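Local structure of putative NAD(P)H-flavin oxidoreductase (Streptococcus pyogenes serotype M1, 2HAY) at residues 18-23 with 201-206; 76-81 with 165-170; 84-89 with 153-158. The protein binds flavin mononucleotide and, as a member of the nitroreductase family, probably uses NADH or NADPH to reduce substrates such as nitro compounds or quinones. All coordinates share one frame; numbering follows the deposited sequence. Where two conformers were deposited one is given.

Interaction 1: residues 18-23 with 201-206; sequences FRTAVR and GYRLRD. With FMN (flavin mononucleotide), chain I; SO4 (sulfate ion), chain H.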
loop_
_atom_site.group_PDB
_atom_site.type_symbol
_atom_site.label_atom_id
_atom_site.label_comp_id
_atom_site.label_asym_id
_atom_site.label_seq_id
_atom_site.Cartn_x
_atom_site.Cartn_y
_atom_site.Cartn_z
ATOM N N PHE B 18 13.824 8.568 -10.174
ATOM C CA PHE B 18 12.923 9.226 -11.133
ATOM C C PHE B 18 11.561 9.609 -10.527
ATOM O O PHE B 18 11.101 10.757 -10.697
ATOM C CB PHE B 18 12.706 8.366 -12.385
ATOM C CG PHE B 18 11.760 8.982 -13.399
ATOM C CD1 PHE B 18 10.480 8.474 -13.566
ATOM C CD2 PHE B 18 12.155 10.078 -14.181
ATOM C CE1 PHE B 18 9.607 9.018 -14.489
ATOM C CE2 PHE B 18 11.277 10.643 -15.114
ATOM C CZ PHE B 18 10.004 10.116 -15.268
ATOM N N ARG B 19 10.904 8.653 -9.865
ATOM C CA ARG B 19 9.569 8.894 -9.289
ATOM C C ARG B 19 9.561 10.067 -8.324
ATOM O O ARG B 19 10.302 10.095 -7.342
ATOM C CB ARG B 19 9.015 7.672 -8.565
ATOM C CG ARG B 19 7.475 7.785 -8.319
ATOM C CD ARG B 19 6.984 7.113 -7.052
ATOM N NE ARG B 19 7.776 7.524 -5.902
ATOM C CZ ARG B 19 7.640 8.682 -5.258
ATOM N NH1 ARG B 19 6.712 9.559 -5.644
ATOM N NH2 ARG B 19 8.448 8.971 -4.231
ATOM N N THR B 20 8.732 11.050 -8.631
ATOM C CA THR B 20 8.482 12.169 -7.739
ATOM C C THR B 20 7.002 12.491 -7.881
ATOM O O THR B 20 6.373 12.067 -8.857
ATOM C CB THR B 20 9.389 13.346 -8.091
ATOM O OG1 THR B 20 9.208 14.404 -7.139
ATOM C CG2 THR B 20 9.123 13.860 -9.499
ATOM N N ALA B 21 6.424 13.174 -6.897
ATOM C CA ALA B 21 4.985 13.431 -6.938
ATOM C C ALA B 21 4.755 14.621 -7.863
ATOM O O ALA B 21 5.116 15.752 -7.547
ATOM C CB ALA B 21 4.385 13.648 -5.514
ATOM N N VAL B 22 4.210 14.344 -9.038
ATOM C CA VAL B 22 4.147 15.342 -10.101
ATOM C C VAL B 22 2.752 15.994 -10.128
ATOM O O VAL B 22 1.739 15.308 -10.244
ATOM C CB VAL B 22 4.548 14.732 -11.486
ATOM C CG1 VAL B 22 4.244 15.690 -12.613
ATOM C CG2 VAL B 22 6.046 14.326 -11.500
ATOM N N ARG B 23 2.712 17.314 -10.002
ATOM C CA ARG B 23 1.434 18.039 -9.996
ATOM C C ARG B 23 0.995 18.527 -11.364
ATOM O O ARG B 23 -0.202 18.502 -11.676
ATOM C CB ARG B 23 1.460 19.213 -9.019
ATOM C CG ARG B 23 1.704 18.794 -7.556
ATOM C CD ARG B 23 1.602 19.983 -6.577
ATOM N NE ARG B 23 1.910 21.267 -7.225
ATOM C CZ ARG B 23 1.014 22.226 -7.479
ATOM N NH1 ARG B 23 1.404 23.348 -8.094
ATOM N NH2 ARG B 23 -0.264 22.073 -7.112
ATOM N N GLY B 201 1.000 10.619 -16.206
ATOM C CA GLY B 201 1.343 11.452 -17.375
ATOM C C GLY B 201 2.830 11.694 -17.451
ATOM O O GLY B 201 3.606 10.938 -16.914
ATOM N N TYR B 202 3.230 12.753 -18.130
ATOM C CA TYR B 202 4.628 13.113 -18.250
ATOM C C TYR B 202 4.801 14.496 -17.678
ATOM O O TYR B 202 4.046 15.413 -18.015
ATOM C CB TYR B 202 5.087 13.035 -19.709
ATOM C CG TYR B 202 4.857 11.660 -20.259
ATOM C CD1 TYR B 202 3.720 11.363 -21.034
ATOM C CD2 TYR B 202 5.745 10.622 -19.949
ATOM C CE1 TYR B 202 3.508 10.054 -21.513
ATOM C CE2 TYR B 202 5.551 9.336 -20.418
ATOM C CZ TYR B 202 4.438 9.047 -21.191
ATOM O OH TYR B 202 4.295 7.738 -21.620
ATOM N N ARG B 203 5.796 14.637 -16.802
ATOM C CA ARG B 203 6.016 15.901 -16.138
ATOM C C ARG B 203 6.231 17.002 -17.183
ATOM O O ARG B 203 6.893 16.787 -18.200
ATOM C CB ARG B 203 7.209 15.810 -15.191
ATOM C CG ARG B 203 8.565 15.721 -15.907
ATOM C CD ARG B 203 9.685 15.501 -14.928
ATOM N NE ARG B 203 9.502 14.246 -14.207
ATOM C CZ ARG B 203 10.324 13.777 -13.275
ATOM N NH1 ARG B 203 11.399 14.467 -12.939
ATOM N NH2 ARG B 203 10.069 12.613 -12.683
ATOM N N LEU B 204 5.648 18.166 -16.921
ATOM C CA LEU B 204 5.934 19.369 -17.688
ATOM C C LEU B 204 7.429 19.686 -17.594
ATOM O O LEU B 204 8.075 19.921 -18.611
ATOM C CB LEU B 204 5.086 20.527 -17.155
ATOM C CG LEU B 204 4.983 21.829 -17.945
ATOM C CD1 LEU B 204 4.458 21.593 -19.364
ATOM C CD2 LEU B 204 4.096 22.812 -17.180
ATOM N N ARG B 205 7.964 19.677 -16.370
ATOM C CA ARG B 205 9.407 19.816 -16.117
ATOM C C ARG B 205 9.817 19.174 -14.777
ATOM O O ARG B 205 8.953 18.846 -13.956
ATOM C CB ARG B 205 9.830 21.296 -16.172
ATOM C CG ARG B 205 9.722 22.093 -14.859
ATOM C CD ARG B 205 8.304 22.509 -14.527
ATOM N NE ARG B 205 8.274 23.721 -13.700
ATOM C CZ ARG B 205 8.405 23.741 -12.370
ATOM N NH1 ARG B 205 8.593 22.613 -11.680
ATOM N NH2 ARG B 205 8.349 24.903 -11.725
ATOM N N ASP B 206 11.124 18.996 -14.557
ATOM C CA ASP B 206 11.628 18.478 -13.276
ATOM C C ASP B 206 11.408 19.545 -12.184
ATOM O O ASP B 206 11.335 20.734 -12.494
ATOM C CB ASP B 206 13.125 18.123 -13.373
ATOM C CG ASP B 206 13.458 17.163 -14.536
ATOM O OD1 ASP B 206 12.900 16.051 -14.626
ATOM O OD2 ASP B 206 14.322 17.516 -15.364
HETATM N N1 FMN I . 0.557 15.346 -3.309
HETATM C C2 FMN I . -0.362 16.368 -3.595
HETATM O O2 FMN I . 0.010 17.445 -4.120
HETATM N N3 FMN I . -1.717 16.177 -3.300
HETATM C C4 FMN I . -2.184 15.011 -2.698
HETATM O O4 FMN I . -3.345 14.895 -2.288
HETATM C C4A FMN I . -1.277 13.992 -2.397
HETATM N N5 FMN I . -1.761 12.829 -1.798
HETATM C C5A FMN I . -0.895 11.782 -1.494
HETATM C C6 FMN I . -1.408 10.619 -0.916
HETATM C C7 FMN I . -0.556 9.565 -0.606
HETATM C C7M FMN I . -1.169 8.247 -0.219
HETATM C C8 FMN I . 0.825 9.670 -0.877
HETATM C C8M FMN I . 1.662 8.432 -0.943
HETATM C C9 FMN I . 1.339 10.843 -1.459
HETATM C C9A FMN I . 0.475 11.912 -1.779
HETATM N N10 FMN I . 0.951 13.100 -2.388
HETATM C C10 FMN I . 0.088 14.151 -2.704
HETATM C "C1'" FMN I . 2.385 13.260 -2.729
HETATM C "C2'" FMN I . 3.215 13.539 -1.466
HETATM O "O2'" FMN I . 3.204 14.921 -1.137
HETATM C "C3'" FMN I . 4.658 13.078 -1.709
HETATM O "O3'" FMN I . 4.676 11.709 -2.044
HETATM C "C4'" FMN I . 5.614 13.314 -0.546
HETATM O "O4'" FMN I . 5.586 14.698 -0.237
HETATM C "C5'" FMN I . 7.035 12.832 -0.907
HETATM O "O5'" FMN I . 7.595 13.483 -2.057
HETATM P P FMN I . 7.961 12.715 -3.431
HETATM O O1P FMN I . 8.071 13.727 -4.536
HETATM O O2P FMN I . 6.921 11.669 -3.736
HETATM O O3P FMN I . 9.244 11.972 -3.368
HETATM S S SO4 H . 8.221 21.997 -7.843
HETATM O O1 SO4 H . 6.846 21.582 -7.558
HETATM O O2 SO4 H . 8.288 23.456 -7.821
HETATM O O3 SO4 H . 9.137 21.463 -6.833
HETATM O O4 SO4 H . 8.614 21.517 -9.167
HETATM O O HOH W 1 12.931 13.174 -10.865
#
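Arg-203 lays its guanidinium flat over one face of the Phe-18 ring, a cation-pi stack with the two planes 14° apart and the centres 4.4 Å apart. Arg-203 NH2 sits above the ring, displaced toward its rim. The opposite face of the guanidinium takes the methyl of Thr-20, with CG2 3.5 Å from Arg-203 NH2; the same residue holds OG1 anti to its backbone N (chi1 -175°), which turns the hydroxyl to the FMN phosphate. Further back, Val-22 rests CG1 on CB of Arg-203 at 3.9 Å, the two side chains crossing at about a right angle.

In this nitroreductase fold, helix 6-18 ends at Phe-18, and Arg-19 to Arg-23 run on as a loop that supplies part of the phosphate site, with Arg-213 close by. Arg-19 grips O2P through both NH1 and NH2, while Thr-20 OG1 and the backbone N of Ala-21 both donate to O1P, each at 2.9 Å.

A turn at chi3 (61°) swings the Arg-203 guanidinium back to its polar partners. Arg-203 NH2 donates to Phe-18 O at 2.9 Å, with that oxygen in the guanidinium plane, and also forms a salt bridge with Asp-165 of the neighbouring strand. Arg-203 NH1 bonds a water that donates to Phe-18 O, and makes a salt bridge to the anti lone pair of Asp-206 OD1 at 2.8 Å.

Interaction 2: residues 76-81 with 165-170; sequences QYQLET and DTCPIE. With FMN (flavin mononucleotide), chain I.
The carboxamide of Gln-78 meets Cys-167 at its edge: Gln-78 NE2 points its N-H at Cys-167 SG, 3.3 Å away. The sulfur is only 6° out of the amide plane, and the N-H...S angle is 154°. The flavin has strand 165-169 along one face, where the ring of Pro-168 lies near C9, and at its edge the backbone N of Glu-170 donates to N5 of FMN at 3.1 Å. This is the FMN pocket of the nitroreductase fold, in which a strand of the central antiparallel sheet runs along one face of the isoalloxazine; a backbone N-H at N5 touches the redox-active atom of the flavin and would be expected to influence its electronics.

Helix 76-81 comes in beside the pyrimidine end of the flavin. Gln-78 leaves the helix toward the strand, and the bend at chi2 (97°) turns its amide to the sulfur of Cys-167. Cys-167 SG in turn is 3.9 Å from N1 of FMN, a van der Waals neighbour. Gln-78 NE2 has a second, weak bond to Gly-74 O.

Beyond the flavin edge, the carboxylate of Glu-170 is held by Tyr-149 and by Ser-48, Trp-143 and Gln-147 of the second subunit, so the dimer partner completes this side of the site. The apolar part of Gln-78 is backed by Ile-169, whose CD1 lies 4.0 Å from Gln-78 CB.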
loop_
_atom_site.group_PDB
_atom_site.type_symbol
_atom_site.label_atom_id
_atom_site.label_comp_id
_atom_site.label_asym_id
_atom_site.label_seq_id
_atom_site.Cartn_x
_atom_site.Cartn_y
_atom_site.Cartn_z
ATOM N N GLN B 76 -5.792 19.608 -7.965
ATOM C CA GLN B 76 -6.263 20.675 -8.849
ATOM C C GLN B 76 -5.568 20.666 -10.224
ATOM O O GLN B 76 -6.226 20.637 -11.265
ATOM C CB GLN B 76 -6.007 22.035 -8.186
ATOM C CG GLN B 76 -7.165 22.975 -8.197
ATOM C CD GLN B 76 -7.952 22.904 -6.922
ATOM O OE1 GLN B 76 -7.530 23.448 -5.900
ATOM N NE2 GLN B 76 -9.091 22.224 -6.959
ATOM N N TYR B 77 -4.234 20.713 -10.221
ATOM C CA TYR B 77 -3.491 20.715 -11.472
ATOM C C TYR B 77 -3.419 19.314 -12.071
ATOM O O TYR B 77 -3.367 19.160 -13.284
ATOM C CB TYR B 77 -2.126 21.357 -11.277
ATOM C CG TYR B 77 -2.256 22.843 -11.121
ATOM C CD1 TYR B 77 -2.363 23.423 -9.865
ATOM C CD2 TYR B 77 -2.318 23.669 -12.239
ATOM C CE1 TYR B 77 -2.509 24.801 -9.713
ATOM C CE2 TYR B 77 -2.453 25.066 -12.104
ATOM C CZ TYR B 77 -2.557 25.616 -10.836
ATOM O OH TYR B 77 -2.700 26.973 -10.694
ATOM N N GLN B 78 -3.491 18.295 -11.222
ATOM C CA GLN B 78 -3.463 16.912 -11.703
ATOM C C GLN B 78 -4.704 16.573 -12.546
ATOM O O GLN B 78 -4.573 16.060 -13.654
ATOM C CB GLN B 78 -3.269 15.937 -10.541
ATOM C CG GLN B 78 -1.929 16.075 -9.846
ATOM C CD GLN B 78 -1.984 16.925 -8.586
ATOM O OE1 GLN B 78 -2.576 18.019 -8.560
ATOM N NE2 GLN B 78 -1.369 16.418 -7.517
ATOM N N LEU B 79 -5.900 16.885 -12.019
ATOM C CA LEU B 79 -7.151 16.792 -12.779
ATOM C C LEU B 79 -7.144 17.650 -14.063
ATOM O O LEU B 79 -7.696 17.231 -15.089
ATOM C CB LEU B 79 -8.338 17.178 -11.891
ATOM C CG LEU B 79 -8.788 16.227 -10.776
ATOM C CD1 LEU B 79 -9.742 16.948 -9.836
ATOM C CD2 LEU B 79 -9.455 14.962 -11.323
ATOM N N GLU B 80 -6.527 18.834 -14.021
ATOM C CA GLU B 80 -6.411 19.667 -15.210
ATOM C C GLU B 80 -5.549 19.049 -16.312
ATOM O O GLU B 80 -5.915 19.110 -17.493
ATOM C CB GLU B 80 -5.793 21.028 -14.889
ATOM C CG GLU B 80 -6.709 22.047 -14.303
ATOM C CD GLU B 80 -7.647 22.708 -15.311
ATOM O OE1 GLU B 80 -7.376 22.725 -16.544
ATOM O OE2 GLU B 80 -8.666 23.233 -14.827
ATOM N N THR B 81 -4.393 18.497 -15.940
ATOM C CA THR B 81 -3.305 18.309 -16.909
ATOM C C THR B 81 -2.861 16.866 -17.129
ATOM O O THR B 81 -2.178 16.568 -18.122
ATOM C CB THR B 81 -2.064 19.152 -16.522
ATOM O OG1 THR B 81 -1.589 18.743 -15.246
ATOM C CG2 THR B 81 -2.400 20.662 -16.478
ATOM N N ASP B 165 5.293 9.613 -15.268
ATOM C CA ASP B 165 5.113 10.305 -14.020
ATOM C C ASP B 165 3.727 10.079 -13.390
ATOM O O ASP B 165 2.723 9.814 -14.058
ATOM C CB ASP B 165 5.377 11.787 -14.195
ATOM C CG ASP B 165 6.845 12.075 -14.347
ATOM O OD1 ASP B 165 7.607 11.738 -13.415
ATOM O OD2 ASP B 165 7.239 12.573 -15.408
ATOM N N THR B 166 3.696 10.249 -12.083
ATOM C CA THR B 166 2.596 9.790 -11.315
ATOM C C THR B 166 2.411 10.760 -10.152
ATOM O O THR B 166 3.308 11.579 -9.879
ATOM C CB THR B 166 3.000 8.356 -10.881
ATOM O OG1 THR B 166 2.062 7.400 -11.380
ATOM C CG2 THR B 166 3.246 8.247 -9.447
ATOM N N CYS B 167 1.241 10.711 -9.510
ATOM C CA CYS B 167 1.009 11.370 -8.215
ATOM C C CYS B 167 -0.088 10.635 -7.432
ATOM O O CYS B 167 -1.220 10.498 -7.922
ATOM C CB CYS B 167 0.610 12.837 -8.400
ATOM S SG CYS B 167 0.641 13.846 -6.868
ATOM N N PRO B 168 0.235 10.175 -6.206
ATOM C CA PRO B 168 -0.787 9.502 -5.405
ATOM C C PRO B 168 -1.568 10.586 -4.663
ATOM O O PRO B 168 -0.952 11.518 -4.163
ATOM C CB PRO B 168 0.029 8.607 -4.460
ATOM C CG PRO B 168 1.394 9.247 -4.378
ATOM C CD PRO B 168 1.530 10.276 -5.499
ATOM N N ILE B 169 -2.897 10.501 -4.639
ATOM C CA ILE B 169 -3.721 11.593 -4.127
ATOM C C ILE B 169 -4.719 11.139 -3.024
ATOM O O ILE B 169 -5.492 10.199 -3.231
ATOM C CB ILE B 169 -4.454 12.345 -5.312
ATOM C CG1 ILE B 169 -3.430 12.909 -6.334
ATOM C CG2 ILE B 169 -5.302 13.479 -4.791
ATOM C CD1 ILE B 169 -3.985 13.169 -7.750
ATOM N N GLU B 170 -4.656 11.803 -1.865
ATOM C CA GLU B 170 -5.646 11.661 -0.789
ATOM C C GLU B 170 -6.307 12.986 -0.442
ATOM O O GLU B 170 -7.202 13.007 0.398
ATOM C CB GLU B 170 -4.991 11.137 0.506
ATOM C CG GLU B 170 -4.613 9.683 0.521
ATOM C CD GLU B 170 -4.012 9.253 1.846
ATOM O OE1 GLU B 170 -3.690 10.132 2.672
ATOM O OE2 GLU B 170 -3.853 8.032 2.074
HETATM N N1 FMN I . 0.557 15.346 -3.309
HETATM C C2 FMN I . -0.362 16.368 -3.595
HETATM O O2 FMN I . 0.010 17.445 -4.120
HETATM N N3 FMN I . -1.717 16.177 -3.300
HETATM C C4 FMN I . -2.184 15.011 -2.698
HETATM O O4 FMN I . -3.345 14.895 -2.288
HETATM C C4A FMN I . -1.277 13.992 -2.397
HETATM N N5 FMN I . -1.761 12.829 -1.798
HETATM C C5A FMN I . -0.895 11.782 -1.494
HETATM C C6 FMN I . -1.408 10.619 -0.916
HETATM C C7 FMN I . -0.556 9.565 -0.606
HETATM C C7M FMN I . -1.169 8.247 -0.219
HETATM C C8 FMN I . 0.825 9.670 -0.877
HETATM C C8M FMN I . 1.662 8.432 -0.943
HETATM C C9 FMN I . 1.339 10.843 -1.459
HETATM C C9A FMN I . 0.475 11.912 -1.779
HETATM N N10 FMN I . 0.951 13.100 -2.388
HETATM C C10 FMN I . 0.088 14.151 -2.704
HETATM C "C1'" FMN I . 2.385 13.260 -2.729
HETATM C "C2'" FMN I . 3.215 13.539 -1.466
HETATM O "O2'" FMN I . 3.204 14.921 -1.137
HETATM C "C3'" FMN I . 4.658 13.078 -1.709
HETATM O "O3'" FMN I . 4.676 11.709 -2.044
HETATM C "C4'" FMN I . 5.614 13.314 -0.546
HETATM O "O4'" FMN I . 5.586 14.698 -0.237
HETATM C "C5'" FMN I . 7.035 12.832 -0.907
HETATM O "O5'" FMN I . 7.595 13.483 -2.057
HETATM P P FMN I . 7.961 12.715 -3.431
HETATM O O1P FMN I . 8.071 13.727 -4.536
HETATM O O2P FMN I . 6.921 11.669 -3.736
HETATM O O3P FMN I . 9.244 11.972 -3.368
#

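Interaction 3: residues 84-89 with 153-158; sequences HFILLI and GNMMMT
Met-155, a selenomethionine in this model, is the side chain that segment 153-158 of helix 137-162 sends across to Ile-86 and Leu-88 of strand 84-91. The segment begins at Gly-153, whose carbonyl accepts from Met-157 N in the regular helical pattern. Next comes Asn-154, turned away to the second subunit and to Ser-45; its carbonyl O takes both Thr-158 N and, at 2.8 Å, Thr-158 OG1, the two donors arriving from opposite faces of the carbonyl plane.

Met-155 then makes the crossing. Its chain runs out from the helix and turns at chi3 (-75°), which brings the terminal methyl round toward Leu-88. The selenium of Met-155 lies 3.9 Å from CD1 of Ile-86, the two side chains meeting at a slant, and Met-155 CE meets Leu-88 end on, 3.8 Å from CD2. Contact is purely apolar, a single long side chain bridging two residues that point from the same face of the strand. Ile-38 and Ala-42 of helix 32-43 also flank Met-155.

Met-156 turns instead to Thr-166 and Pro-168 of strand 165-169. Thr-158 closes the segment with its side chain against Ala-41 of helix 32-43. A long helix laid on one face of the central antiparallel sheet, with its other side at the dimer interface, is the core arrangement of the nitroreductase fold.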
loop_
_atom_site.group_PDB
_atom_site.type_symbol
_atom_site.label_atom_id
_atom_site.label_comp_id
_atom_site.label_asym_id
_atom_site.label_seq_id
_atom_site.Cartn_x
_atom_site.Cartn_y
_atom_site.Cartn_z
ATOM N N HIS B 84 -3.869 10.460 -17.719
ATOM C CA HIS B 84 -4.907 9.577 -17.186
ATOM C C HIS B 84 -5.049 9.766 -15.698
ATOM O O HIS B 84 -4.109 10.162 -15.004
ATOM C CB HIS B 84 -4.612 8.114 -17.478
ATOM C CG HIS B 84 -4.829 7.719 -18.904
ATOM N ND1 HIS B 84 -3.870 7.888 -19.876
ATOM C CD2 HIS B 84 -5.885 7.132 -19.521
ATOM C CE1 HIS B 84 -4.319 7.427 -21.030
ATOM N NE2 HIS B 84 -5.541 6.968 -20.845
ATOM N N PHE B 85 -6.238 9.456 -15.209
ATOM C CA PHE B 85 -6.562 9.625 -13.813
ATOM C C PHE B 85 -7.254 8.359 -13.374
ATOM O O PHE B 85 -8.237 7.946 -13.995
ATOM C CB PHE B 85 -7.490 10.818 -13.654
ATOM C CG PHE B 85 -7.267 11.574 -12.403
ATOM C CD1 PHE B 85 -7.922 11.210 -11.239
ATOM C CD2 PHE B 85 -6.409 12.662 -12.385
ATOM C CE1 PHE B 85 -7.711 11.908 -10.065
ATOM C CE2 PHE B 85 -6.190 13.371 -11.208
ATOM C CZ PHE B 85 -6.837 12.996 -10.053
ATOM N N ILE B 86 -6.734 7.726 -12.325
ATOM C CA ILE B 86 -7.261 6.429 -11.878
ATOM C C ILE B 86 -7.837 6.520 -10.481
ATOM O O ILE B 86 -7.181 7.020 -9.572
ATOM C CB ILE B 86 -6.172 5.325 -11.905
ATOM C CG1 ILE B 86 -5.788 5.012 -13.367
ATOM C CG2 ILE B 86 -6.637 4.078 -11.168
ATOM C CD1 ILE B 86 -4.666 3.986 -13.510
ATOM N N LEU B 87 -9.063 6.026 -10.319
ATOM C CA LEU B 87 -9.711 5.964 -9.015
ATOM C C LEU B 87 -9.510 4.592 -8.426
ATOM O O LEU B 87 -9.825 3.605 -9.081
ATOM C CB LEU B 87 -11.233 6.244 -9.142
ATOM C CG LEU B 87 -11.644 7.444 -9.989
ATOM C CD1 LEU B 87 -13.171 7.509 -10.056
ATOM C CD2 LEU B 87 -11.070 8.744 -9.425
ATOM N N LEU B 88 -8.998 4.543 -7.195
ATOM C CA LEU B 88 -8.798 3.266 -6.475
ATOM C C LEU B 88 -9.977 3.104 -5.533
ATOM O O LEU B 88 -10.207 3.940 -4.654
ATOM C CB LEU B 88 -7.469 3.251 -5.712
ATOM C CG LEU B 88 -6.198 3.260 -6.558
ATOM C CD1 LEU B 88 -5.853 4.682 -7.101
ATOM C CD2 LEU B 88 -5.061 2.687 -5.747
ATOM N N ILE B 89 -10.773 2.066 -5.777
ATOM C CA ILE B 89 -12.036 1.844 -5.059
ATOM C C ILE B 89 -11.892 0.613 -4.172
ATOM O O ILE B 89 -11.373 -0.428 -4.634
ATOM C CB ILE B 89 -13.223 1.625 -6.064
ATOM C CG1 ILE B 89 -13.290 2.704 -7.157
ATOM C CG2 ILE B 89 -14.585 1.430 -5.340
ATOM C CD1 ILE B 89 -13.305 4.142 -6.675
ATOM N N GLY B 153 1.209 1.299 -5.074
ATOM C CA GLY B 153 2.639 1.111 -5.155
ATOM C C GLY B 153 3.083 0.416 -6.435
ATOM O O GLY B 153 4.022 0.871 -7.095
ATOM N N ASN B 154 2.421 -0.694 -6.773
ATOM C CA ASN B 154 2.796 -1.439 -7.970
ATOM C C ASN B 154 2.558 -0.649 -9.238
ATOM O O ASN B 154 3.366 -0.699 -10.150
ATOM C CB ASN B 154 2.106 -2.811 -8.023
ATOM C CG ASN B 154 2.713 -3.790 -7.030
ATOM O OD1 ASN B 154 2.005 -4.492 -6.293
ATOM N ND2 ASN B 154 4.036 -3.822 -6.985
HETATM N N MSE B 155 1.448 0.079 -9.291
HETATM C CA MSE B 155 1.175 0.962 -10.430
HETATM C C MSE B 155 2.249 2.031 -10.629
HETATM O O MSE B 155 2.713 2.236 -11.739
HETATM C CB MSE B 155 -0.206 1.606 -10.298
HETATM C CG MSE B 155 -1.305 0.622 -10.626
HETATM SE SE MSE B 155 -3.003 1.499 -10.933
HETATM C CE MSE B 155 -3.471 1.935 -9.119
HETATM N N MSE B 156 2.610 2.711 -9.546
HETATM C CA MSE B 156 3.601 3.778 -9.568
HETATM C C MSE B 156 5.003 3.313 -9.927
HETATM O O MSE B 156 5.711 4.043 -10.604
HETATM C CB MSE B 156 3.643 4.508 -8.236
HETATM C CG MSE B 156 2.396 5.391 -7.991
HETATM SE SE MSE B 156 2.704 6.536 -6.454
HETATM C CE MSE B 156 2.728 5.144 -5.115
HETATM N N MSE B 157 5.397 2.121 -9.470
HETATM C CA MSE B 157 6.692 1.531 -9.849
HETATM C C MSE B 157 6.725 1.139 -11.327
HETATM O O MSE B 157 7.701 1.426 -12.040
HETATM C CB MSE B 157 7.055 0.321 -8.968
HETATM C CG MSE B 157 8.417 -0.303 -9.319
HETATM SE SE MSE B 157 9.898 0.972 -9.156
HETATM C CE MSE B 157 9.995 0.927 -7.216
ATOM N N THR B 158 5.660 0.480 -11.772
ATOM C CA THR B 158 5.468 0.158 -13.183
ATOM C C THR B 158 5.513 1.429 -14.043
ATOM O O THR B 158 6.285 1.482 -14.972
ATOM C CB THR B 158 4.150 -0.618 -13.385
ATOM O OG1 THR B 158 4.189 -1.789 -12.562
ATOM C CG2 THR B 158 3.968 -1.046 -14.861
#

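In the fold
Interactions 2 and 3 are buried and use the same sheet: strand 165-169 follows closely on helix 137-162, and the two contacts touch there and again where Phe-85 meets Leu-79 and Ile-169. Interaction 1 lies farther out and is only partly buried, its centre about 19 Å from the centre of the chain; the centre of interaction 3 is about 6 Å from it. Chemistry follows place: charge and stacking behind the loop that holds the FMN phosphate, a single N-H...S bond and apolar packing beside the isoalloxazine, and wholly apolar contact at the centre. Interaction 1 is tied to interaction 2 through the start of strand 165-169, and both touch FMN.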